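Local structure of putative NTP pyrophosphohydrolase (Exiguobacterium sibiricum 255-15, 3NL9) at residues W40-E43 / E44-E48; I29-D32 / R33-R37; T86-E89 / R90-Q94. The protein probably hydrolyses nucleoside triphosphates to the monophosphate and pyrophosphate, as an all-helical dimeric member of the MazG-like pyrophosphohydrolases. All coordinates share one frame; numbering follows the deposited sequence.

Interaction 2 comes first along the chain: at residues 29-37 the loop before helix 31-52 closes into its first turns. Interaction 1, at residues 40-48, follows on the same helix, and the two meet where Arg-33 packs by its NH2 against CZ3 of Trp-40. Interaction 3, at residues 86-94, forms the start of helix 87-112 beyond helix 57-79. The three lie in series, with none nested or crossing. Yet the beginnings of helices 31-52 and 87-112 come together, for Ile-29 N of interaction 2 probably hydrogen-bonds OE1 of Gln-94 in interaction 3. All three face the second subunit.

Interaction 1: residues W40-E43 / E44-E48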
ATOM      1  N   TRP A  40       1.077  -1.589 -10.401  1.00 16.75           N
ATOM      2  CA  TRP A  40       2.323  -1.967  -9.739  1.00 19.05           C
ATOM      3  C   TRP A  40       2.122  -2.266  -8.269  1.00 19.48           C
ATOM      4  O   TRP A  40       2.763  -3.193  -7.724  1.00 19.64           O
ATOM      5  CB  TRP A  40       3.377  -0.886  -9.882  1.00 21.39           C
ATOM      6  CG  TRP A  40       3.750  -0.598 -11.298  1.00 23.13           C
ATOM      7  CD1 TRP A  40       3.800  -1.488 -12.322  1.00 27.87           C
ATOM      8  CD2 TRP A  40       4.185   0.661 -11.842  1.00 22.02           C
ATOM      9  NE1 TRP A  40       4.203  -0.866 -13.473  1.00 23.01           N
ATOM     10  CE2 TRP A  40       4.456   0.448 -13.213  1.00 21.40           C
ATOM     11  CE3 TRP A  40       4.377   1.938 -11.305  1.00 22.27           C
ATOM     12  CZ2 TRP A  40       4.883   1.475 -14.068  1.00 28.48           C
ATOM     13  CZ3 TRP A  40       4.802   2.973 -12.161  1.00 23.30           C
ATOM     14  CH2 TRP A  40       5.053   2.728 -13.520  1.00 25.39           C
ATOM     15  N   THR A  41       1.268  -1.466  -7.615  1.00 19.68           N
ATOM     16  CA  THR A  41       1.033  -1.612  -6.170  1.00 17.60           C
ATOM     17  C   THR A  41       0.368  -2.964  -5.919  1.00 17.79           C
ATOM     18  O   THR A  41       0.798  -3.736  -5.046  1.00 17.88           O
ATOM     19  CB  THR A  41       0.181  -0.424  -5.610  1.00 18.11           C
ATOM     20  OG1 THR A  41       0.781   0.834  -5.993  1.00 16.91           O
ATOM     21  CG2 THR A  41       0.042  -0.484  -4.092  1.00 16.42           C
ATOM     22  N   ALA A  42      -0.672  -3.265  -6.693  1.00 15.15           N
ATOM     23  CA  ALA A  42      -1.407  -4.519  -6.539  1.00 15.33           C
ATOM     24  C   ALA A  42      -0.570  -5.742  -6.966  1.00 16.73           C
ATOM     25  O   ALA A  42      -0.783  -6.823  -6.458  1.00 17.06           O
ATOM     26  CB  ALA A  42      -2.727  -4.477  -7.356  1.00 18.76           C
ATOM     27  N   GLU A  43       0.362  -5.582  -7.915  1.00 19.27           N
ATOM     28  CA  GLU A  43       1.265  -6.713  -8.306  1.00 19.73           C
ATOM     29  C   GLU A  43       1.976  -7.229  -7.063  1.00 20.61           C
ATOM     30  O   GLU A  43       2.122  -8.450  -6.854  1.00 21.75           O
ATOM     31  CB  GLU A  43       2.292  -6.280  -9.375  1.00 21.83           C
ATOM     32  CG  GLU A  43       1.732  -6.221 -10.784  1.00 18.80           C
ATOM     33  CD  GLU A  43       2.639  -5.508 -11.813  1.00 28.74           C
ATOM     34  OE1 GLU A  43       3.740  -5.031 -11.466  1.00 30.20           O
ATOM     35  OE2 GLU A  43       2.237  -5.431 -12.988  1.00 26.94           O
ATOM     36  N   GLU A  44       2.340  -6.301  -6.188  1.00 19.72           N
ATOM     37  CA  GLU A  44       2.995  -6.664  -4.929  1.00 19.42           C
ATOM     38  C   GLU A  44       1.995  -6.951  -3.797  1.00 17.29           C
ATOM     39  O   GLU A  44       2.013  -8.043  -3.230  1.00 19.55           O
ATOM     40  CB  GLU A  44       4.015  -5.583  -4.562  1.00 20.41           C
ATOM     41  CG  GLU A  44       5.141  -5.489  -5.589  1.00 21.18           C
ATOM     42  CD  GLU A  44       6.135  -6.654  -5.498  1.00 26.16           C
ATOM     43  OE1 GLU A  44       6.136  -7.406  -4.484  1.00 20.95           O
ATOM     44  OE2 GLU A  44       6.898  -6.845  -6.461  1.00 25.79           O
ATOM     45  N   ALA A  45       1.098  -6.017  -3.501  1.00 15.68           N
ATOM     46  CA  ALA A  45       0.197  -6.170  -2.325  1.00 13.58           C
ATOM     47  C   ALA A  45      -0.827  -7.290  -2.510  1.00 15.73           C
ATOM     48  O   ALA A  45      -1.329  -7.829  -1.514  1.00 15.00           O
ATOM     49  CB  ALA A  45      -0.541  -4.886  -2.033  1.00 13.76           C
ATOM     50  N   VAL A  46      -1.158  -7.619  -3.764  1.00 16.05           N
ATOM     51  CA  VAL A  46      -2.140  -8.688  -4.028  1.00 16.37           C
ATOM     52  C   VAL A  46      -1.453  -9.944  -4.568  1.00 16.67           C
ATOM     53  O   VAL A  46      -1.497 -10.976  -3.928  1.00 20.93           O
ATOM     54  CB  VAL A  46      -3.269  -8.232  -4.988  1.00 14.04           C
ATOM     55  CG1 VAL A  46      -4.301  -9.371  -5.223  1.00 16.32           C
ATOM     56  CG2 VAL A  46      -3.946  -6.957  -4.439  1.00 13.92           C
ATOM     57  N   VAL A  47      -0.843  -9.870  -5.749  1.00 20.01           N
ATOM     58  CA  VAL A  47      -0.418 -11.095  -6.448  1.00 17.90           C
ATOM     59  C   VAL A  47       0.777 -11.738  -5.742  1.00 17.50           C
ATOM     60  O   VAL A  47       0.680 -12.896  -5.326  1.00 17.26           O
ATOM     61  CB  VAL A  47      -0.122 -10.867  -7.962  1.00 16.75           C
ATOM     62  CG1 VAL A  47       0.329 -12.181  -8.635  1.00 18.60           C
ATOM     63  CG2 VAL A  47      -1.367 -10.267  -8.694  1.00 18.30           C
ATOM     64  N   GLU A  48       1.881 -11.001  -5.574  1.00 16.38           N
ATOM     65  CA  GLU A  48       3.071 -11.598  -4.927  1.00 16.77           C
ATOM     66  C   GLU A  48       2.782 -11.981  -3.487  1.00 16.00           C
ATOM     67  O   GLU A  48       3.194 -13.045  -3.044  1.00 16.02           O
ATOM     68  CB  GLU A  48       4.302 -10.649  -4.928  1.00 17.97           C
ATOM     69  CG  GLU A  48       4.782 -10.265  -6.289  1.00 23.94           C
ATOM     70  CD  GLU A  48       5.596 -11.372  -6.978  1.00 37.24           C
ATOM     71  OE1 GLU A  48       6.125 -12.271  -6.277  1.00 36.33           O
ATOM     72  OE2 GLU A  48       5.713 -11.315  -8.225  1.00 42.70           O
TER
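Val-46 stands with CG1 anti to its backbone N (chi1 -179°), which leaves CG2 beside that N and turned back toward the preceding turn, where its tip meets CB of Ala-42 at 4.0 Å. Glu-48 is folded similarly toward its helix: chi1 (-61°) puts CG beside its own backbone N, 3.3 Å from the carbonyl O of Glu-43, and the bend at chi2 then turns the carboxylate away from that O. The backbone beneath these side chains is unusual. Ala-45 N makes an ordinary, nearly straight helical bond of 2.8 Å to Thr-41 O, but one residue on the helix widens. Ala-42 O is gripped twice, by Val-46 N at 2.8 Å, which comes in tilted from the carbonyl plane, and by Val-47 N at 3.1 Å, which lies almost in line with the C=O. Glu-48 N then binds Glu-43 O at 2.9 Å, five residues back, completing a pi-type turn that takes up one extra residue between Glu-43 and Glu-48. Glu-44 and Glu-48 turn their carboxylates to the same side of the helix. Glu-43, Glu-44 and Glu-48 resemble the acidic EExxE motif of MazG-like enzymes with one residue inserted, consistent with a role in metal-dependent catalysis. On the buried side, Thr-41 returns its OG1 to Arg-37 O one turn earlier. There helix 31-52 packs against two helices of the second subunit: Ala-42 on Phe-67 and Val-47 on Ser-78, both from its helix 57-79, and Thr-41 on Phe-104, from its helix 87-112.

Interaction 2: residues I29-D32 / R33-R37; sequences IPLD and RGVKR. With EDO (1,2-ethanediol), chain B.
Gly-34 N gives its hydrogen to Pro-30 O over 2.8 Å, nearly straight, as the opening bond of helix 31-52. Pro-30 holds the N-cap position, and the next bond, from Val-35 N to Leu-31 O at 2.9 Å, carries the ladder on. The methyl CG2 of Ile-29 reaches over this start and lies 3.7 Å from Gly-34 N, meeting CG of Arg-33 at 4.0 Å where the two side chains cross obliquely. Leu-31 CD1 and Val-35 CG2 touch at their tips, 4.3 Å apart. One turn on, Arg-37 leaves the helix with CG beside its own N and bends at chi2 and chi3, which sends the guanidinium well beyond residues 29-32. Its two terminal nitrogens hold a 1,2-ethanediol like a fork: NH1 donates to O1 and NH2 to O2, each at 2.8 Å, and the diol, probably from the crystallisation liquor, also binds His-15 NE2. The same guanidinium reaches Glu-111, Ser-108 and Phe-104 O of the second subunit. NH2 of Arg-33 lies at its edge, in its plane, and joins it on the carboxylate of that Glu-111. A leucine in place of Arg-37 would probably leave Glu-111 of the second subunit with Arg-33 alone of the two arginines and strip the diol of both its guanidinium bonds. The shared carboxylate of Glu-111 probably balances the two neighbouring guanidinium charges across the dimer interface, and a guanidinium able to grip two oxygens side by side is consistent with a pocket that could receive an oxygen-rich ligand.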
ATOM      1  N   ILE A  29      -2.916  13.133  -9.828  1.00 20.64           N
ATOM      2  CA  ILE A  29      -2.214  12.200 -10.727  1.00 22.81           C
ATOM      3  C   ILE A  29      -3.130  11.919 -11.948  1.00 23.98           C
ATOM      4  O   ILE A  29      -4.288  11.506 -11.778  1.00 22.63           O
ATOM      5  CB  ILE A  29      -1.847  10.881  -9.992  1.00 23.14           C
ATOM      6  CG1 ILE A  29      -0.895  11.141  -8.830  1.00 21.12           C
ATOM      7  CG2 ILE A  29      -1.185   9.879 -10.959  1.00 23.85           C
ATOM      8  CD1 ILE A  29      -0.756   9.954  -7.893  1.00 18.78           C
ATOM      9  N   PRO A  30      -2.641  12.173 -13.186  1.00 25.25           N
ATOM     10  CA  PRO A  30      -3.459  11.798 -14.367  1.00 26.02           C
ATOM     11  C   PRO A  30      -3.891  10.335 -14.394  1.00 22.25           C
ATOM     12  O   PRO A  30      -3.125   9.473 -13.978  1.00 21.56           O
ATOM     13  CB  PRO A  30      -2.521  12.080 -15.548  1.00 29.44           C
ATOM     14  CG  PRO A  30      -1.528  13.084 -15.007  1.00 28.03           C
ATOM     15  CD  PRO A  30      -1.316  12.672 -13.590  1.00 27.72           C
ATOM     16  N   LEU A  31      -5.097  10.067 -14.918  1.00 22.38           N
ATOM     17  CA  LEU A  31      -5.703   8.722 -14.839  1.00 21.88           C
ATOM     18  C   LEU A  31      -4.805   7.636 -15.448  1.00 22.31           C
ATOM     19  O   LEU A  31      -4.640   6.590 -14.860  1.00 22.47           O
ATOM     20  CB  LEU A  31      -7.112   8.696 -15.464  1.00 20.83           C
ATOM     21  CG  LEU A  31      -7.855   7.350 -15.556  1.00 20.64           C
ATOM     22  CD1 LEU A  31      -8.017   6.776 -14.142  1.00 21.43           C
ATOM     23  CD2 LEU A  31      -9.185   7.450 -16.259  1.00 26.11           C
ATOM     24  N   ASP A  32      -4.222   7.881 -16.620  1.00 26.96           N
ATOM     25  CA  ASP A  32      -3.413   6.837 -17.264  1.00 27.76           C
ATOM     26  C   ASP A  32      -2.177   6.488 -16.453  1.00 25.09           C
ATOM     27  O   ASP A  32      -1.780   5.342 -16.409  1.00 25.08           O
ATOM     28  CB  ASP A  32      -3.028   7.240 -18.693  1.00 30.39           C
ATOM     29  CG  ASP A  32      -4.214   7.183 -19.657  1.00 40.62           C
ATOM     30  OD1 ASP A  32      -5.155   6.384 -19.426  1.00 45.81           O
ATOM     31  OD2 ASP A  32      -4.195   7.943 -20.646  1.00 53.38           O
ATOM     32  N   ARG A  33      -1.589   7.482 -15.794  1.00 25.07           N
ATOM     33  CA  ARG A  33      -0.511   7.274 -14.847  1.00 23.45           C
ATOM     34  C   ARG A  33      -0.968   6.579 -13.560  1.00 21.56           C
ATOM     35  O   ARG A  33      -0.287   5.688 -13.047  1.00 20.72           O
ATOM     36  CB  ARG A  33       0.133   8.621 -14.498  1.00 23.21           C
ATOM     37  CG  ARG A  33       1.380   8.505 -13.634  1.00 26.63           C
ATOM     38  CD  ARG A  33       2.501   7.846 -14.410  1.00 32.07           C
ATOM     39  NE  ARG A  33       3.609   7.568 -13.534  1.00 22.47           N
ATOM     40  CZ  ARG A  33       4.685   6.875 -13.871  1.00 27.91           C
ATOM     41  NH1 ARG A  33       4.823   6.379 -15.103  1.00 27.99           N
ATOM     42  NH2 ARG A  33       5.630   6.688 -12.962  1.00 22.09           N
ATOM     43  N   GLY A  34      -2.135   6.978 -13.028  1.00 22.55           N
ATOM     44  CA  GLY A  34      -2.702   6.277 -11.862  1.00 18.62           C
ATOM     45  C   GLY A  34      -2.952   4.790 -12.100  1.00 18.11           C
ATOM     46  O   GLY A  34      -2.770   3.962 -11.188  1.00 18.72           O
ATOM     47  N   VAL A  35      -3.390   4.438 -13.302  1.00 20.57           N
ATOM     48  CA  VAL A  35      -3.642   3.020 -13.625  1.00 19.24           C
ATOM     49  C   VAL A  35      -2.344   2.198 -13.474  1.00 18.68           C
ATOM     50  O   VAL A  35      -2.348   1.094 -12.939  1.00 19.36           O
ATOM     51  CB  VAL A  35      -4.208   2.841 -15.034  1.00 19.44           C
ATOM     52  CG1 VAL A  35      -4.170   1.392 -15.432  1.00 17.53           C
ATOM     53  CG2 VAL A  35      -5.654   3.332 -15.100  1.00 19.11           C
ATOM     54  N   LYS A  36      -1.240   2.775 -13.930  1.00 18.14           N
ATOM     55  CA  LYS A  36       0.056   2.130 -13.845  1.00 19.09           C
ATOM     56  C   LYS A  36       0.437   1.896 -12.381  1.00 17.67           C
ATOM     57  O   LYS A  36       0.786   0.790 -12.007  1.00 20.92           O
ATOM     58  CB  LYS A  36       1.132   2.987 -14.523  1.00 21.59           C
ATOM     59  CG  LYS A  36       0.990   3.093 -16.049  1.00 26.82           C
ATOM     60  CD  LYS A  36       2.175   3.818 -16.661  1.00 36.10           C
ATOM     61  CE  LYS A  36       2.108   3.855 -18.187  1.00 44.34           C
ATOM     62  NZ  LYS A  36       1.737   2.531 -18.787  1.00 52.38           N
ATOM     63  N   ARG A  37       0.329   2.948 -11.575  1.00 20.03           N
ATOM     64  CA  ARG A  37       0.699   2.895 -10.175  1.00 20.33           C
ATOM     65  C   ARG A  37      -0.150   1.933  -9.413  1.00 19.04           C
ATOM     66  O   ARG A  37       0.374   1.183  -8.604  1.00 17.99           O
ATOM     67  CB  ARG A  37       0.693   4.290  -9.561  1.00 21.87           C
ATOM     68  CG  ARG A  37       1.781   5.199 -10.245  1.00 23.83           C
ATOM     69  CD  ARG A  37       2.353   6.199  -9.333  1.00 23.47           C
ATOM     70  NE  ARG A  37       3.045   5.531  -8.242  1.00 22.80           N
ATOM     71  CZ  ARG A  37       4.320   5.139  -8.246  1.00 22.38           C
ATOM     72  NH1 ARG A  37       5.138   5.363  -9.291  1.00 20.08           N
ATOM     73  NH2 ARG A  37       4.772   4.520  -7.176  1.00 19.02           N
TER
HETATM   74  C1  EDO B 201       8.799   3.907  -8.942  1.00 20.01           C
HETATM   75  O1  EDO B 201       7.545   3.884  -9.660  1.00 23.56           O
HETATM   76  C2  EDO B 201       8.531   3.695  -7.445  1.00 18.13           C
HETATM   77  O2  EDO B 201       7.576   4.640  -6.918  1.00 17.51           O

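Interaction 3: residues T86-E89 / R90-Q94. With EDO (1,2-ethanediol), chain C.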
ATOM      1  N   THR A  86     -13.743  18.528 -10.257  1.00 27.91           N
ATOM      2  CA  THR A  86     -12.576  19.417 -10.365  1.00 26.91           C
ATOM      3  C   THR A  86     -11.251  18.654 -10.142  1.00 25.85           C
ATOM      4  O   THR A  86     -11.222  17.561  -9.570  1.00 23.20           O
ATOM      5  CB  THR A  86     -12.639  20.597  -9.340  1.00 26.58           C
ATOM      6  OG1 THR A  86     -12.401  20.103  -8.012  1.00 23.94           O
ATOM      7  CG2 THR A  86     -14.003  21.335  -9.390  1.00 28.34           C
ATOM      8  N   GLU A  87     -10.148  19.271 -10.541  1.00 26.50           N
ATOM      9  CA  GLU A  87      -8.825  18.688 -10.324  1.00 28.61           C
ATOM     10  C   GLU A  87      -8.497  18.611  -8.822  1.00 24.53           C
ATOM     11  O   GLU A  87      -7.945  17.629  -8.338  1.00 23.67           O
ATOM     12  CB  GLU A  87      -7.797  19.513 -11.084  1.00 31.91           C
ATOM     13  CG  GLU A  87      -6.471  18.828 -11.302  1.00 44.00           C
ATOM     14  CD  GLU A  87      -5.510  19.681 -12.136  1.00 54.11           C
ATOM     15  OE1 GLU A  87      -5.990  20.380 -13.068  1.00 57.80           O
ATOM     16  OE2 GLU A  87      -4.282  19.649 -11.854  1.00 55.22           O
ATOM     17  N   VAL A  88      -8.916  19.619  -8.064  1.00 25.64           N
ATOM     18  CA  VAL A  88      -8.713  19.566  -6.635  1.00 25.05           C
ATOM     19  C   VAL A  88      -9.464  18.388  -6.043  1.00 22.60           C
ATOM     20  O   VAL A  88      -8.895  17.675  -5.243  1.00 20.75           O
ATOM     21  CB  VAL A  88      -9.127  20.859  -5.926  1.00 26.47           C
ATOM     22  CG1 VAL A  88      -9.134  20.619  -4.413  1.00 21.10           C
ATOM     23  CG2 VAL A  88      -8.152  21.960  -6.297  1.00 23.56           C
ATOM     24  N   GLU A  89     -10.719  18.176  -6.457  1.00 23.03           N
ATOM     25  CA  GLU A  89     -11.475  16.986  -6.026  1.00 20.70           C
ATOM     26  C   GLU A  89     -10.769  15.672  -6.319  1.00 21.01           C
ATOM     27  O   GLU A  89     -10.742  14.765  -5.463  1.00 22.21           O
ATOM     28  CB  GLU A  89     -12.886  16.962  -6.628  1.00 24.23           C
ATOM     29  CG  GLU A  89     -13.780  18.042  -6.071  1.00 25.74           C
ATOM     30  CD  GLU A  89     -15.233  17.936  -6.498  1.00 32.37           C
ATOM     31  OE1 GLU A  89     -15.609  16.990  -7.223  1.00 28.45           O
ATOM     32  OE2 GLU A  89     -16.002  18.815  -6.072  1.00 32.48           O
ATOM     33  N   ARG A  90     -10.203  15.545  -7.510  0.50 19.70           N
ATOM     34  CA  ARG A  90      -9.446  14.338  -7.839  0.50 20.66           C
ATOM     35  C   ARG A  90      -8.227  14.165  -6.917  0.50 19.30           C
ATOM     36  O   ARG A  90      -7.948  13.055  -6.463  0.50 17.50           O
ATOM     37  CB  ARG A  90      -9.053  14.333  -9.333  0.50 21.97           C
ATOM     38  CG  ARG A  90     -10.280  14.409 -10.263  0.50 25.64           C
ATOM     39  CD  ARG A  90     -10.007  14.168 -11.764  0.50 24.83           C
ATOM     40  NE  ARG A  90      -9.093  15.136 -12.371  0.50 31.18           N
ATOM     41  CZ  ARG A  90      -9.454  16.300 -12.910  0.50 23.47           C
ATOM     42  NH1 ARG A  90     -10.728  16.681 -12.922  0.50 26.34           N
ATOM     43  NH2 ARG A  90      -8.522  17.097 -13.429  0.50 19.62           N
ATOM     44  N   LEU A  91      -7.505  15.253  -6.627  1.00 20.82           N
ATOM     45  CA  LEU A  91      -6.320  15.171  -5.736  1.00 21.36           C
ATOM     46  C   LEU A  91      -6.718  14.749  -4.325  1.00 20.73           C
ATOM     47  O   LEU A  91      -6.088  13.890  -3.691  1.00 18.03           O
ATOM     48  CB  LEU A  91      -5.592  16.534  -5.693  1.00 23.32           C
ATOM     49  CG  LEU A  91      -4.350  16.696  -4.810  1.00 23.85           C
ATOM     50  CD1 LEU A  91      -3.214  15.733  -5.261  1.00 19.53           C
ATOM     51  CD2 LEU A  91      -3.900  18.162  -4.799  1.00 23.44           C
ATOM     52  N   VAL A  92      -7.797  15.353  -3.843  1.00 22.50           N
ATOM     53  CA  VAL A  92      -8.260  15.071  -2.498  1.00 21.15           C
ATOM     54  C   VAL A  92      -8.662  13.607  -2.382  1.00 19.29           C
ATOM     55  O   VAL A  92      -8.262  12.928  -1.436  1.00 16.95           O
ATOM     56  CB  VAL A  92      -9.410  16.007  -2.121  1.00 23.02           C
ATOM     57  CG1 VAL A  92     -10.068  15.589  -0.832  1.00 17.58           C
ATOM     58  CG2 VAL A  92      -8.899  17.427  -2.069  1.00 19.82           C
ATOM     59  N   GLY A  93      -9.400  13.102  -3.358  1.00 18.87           N
ATOM     60  CA  GLY A  93      -9.838  11.702  -3.328  1.00 19.52           C
ATOM     61  C   GLY A  93      -8.712  10.693  -3.465  1.00 15.60           C
ATOM     62  O   GLY A  93      -8.761   9.620  -2.897  1.00 19.54           O
ATOM     63  N   GLN A  94      -7.709  11.031  -4.264  1.00 18.15           N
ATOM     64  CA  GLN A  94      -6.503  10.220  -4.376  1.00 15.50           C
ATOM     65  C   GLN A  94      -5.745  10.161  -3.048  1.00 17.65           C
ATOM     66  O   GLN A  94      -5.369   9.074  -2.574  1.00 17.75           O
ATOM     67  CB  GLN A  94      -5.596  10.800  -5.460  1.00 14.34           C
ATOM     68  CG  GLN A  94      -6.058  10.489  -6.838  1.00 12.95           C
ATOM     69  CD  GLN A  94      -5.351  11.282  -7.927  1.00 21.10           C
ATOM     70  OE1 GLN A  94      -4.561  12.155  -7.643  1.00 19.62           O
ATOM     71  NE2 GLN A  94      -5.635  10.961  -9.188  1.00 26.09           N
TER
HETATM   72  C1  EDO C 202      -5.005  19.876  -8.049  1.00 37.67           C
HETATM   73  O1  EDO C 202      -4.118  19.218  -8.961  1.00 32.67           O
HETATM   74  C2  EDO C 202      -4.408  21.204  -7.578  1.00 37.90           C
HETATM   75  O2  EDO C 202      -3.821  21.903  -8.683  1.00 36.93           O
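Glu-87 passes across the end of Arg-90, three residues ahead of it, its CB and CG both meeting NH2. Arg-90 is modelled in two positions, so its guanidinium contacts, given here for one of them, are tentative. CB of Glu-87 lies 3.4 Å from NH2, and CG meets the same nitrogen while also coming 3.3 Å from O1 of a 1,2-ethanediol. CG is anti to the backbone N (chi1 -163°) and the chain stays extended, carrying the carboxylate past the guanidinium. Its OE1 therefore remains 4.2 Å from Arg-90 NH2, beyond a salt bridge, with the two planes 27° apart. OE2 turns to the diol and accepts a hydrogen bond of 2.9 Å from O1. That molecule, probably from the crystallisation liquor, also touches CD2 of Leu-91 by its C1 and binds Ala-28 N of the neighbouring loop. In the same conformer Arg-90 lays one guanidinium face over CA of Glu-87. On another side of the helix, Val-88 CG1 touches Val-92 CG2 at 4.0 Å, next to Met-167 of the second subunit. Below these side chains, Arg-90 N bonds Thr-86 O at 3.1 Å and the regular helical ladder follows. Thr-86 OG1 takes Glu-89 N at 3.0 Å, while Glu-89 OE1 accepts from Val-85 N, just before the helix. This is the arrangement of a threonine N-cap, here starting helix 87-112.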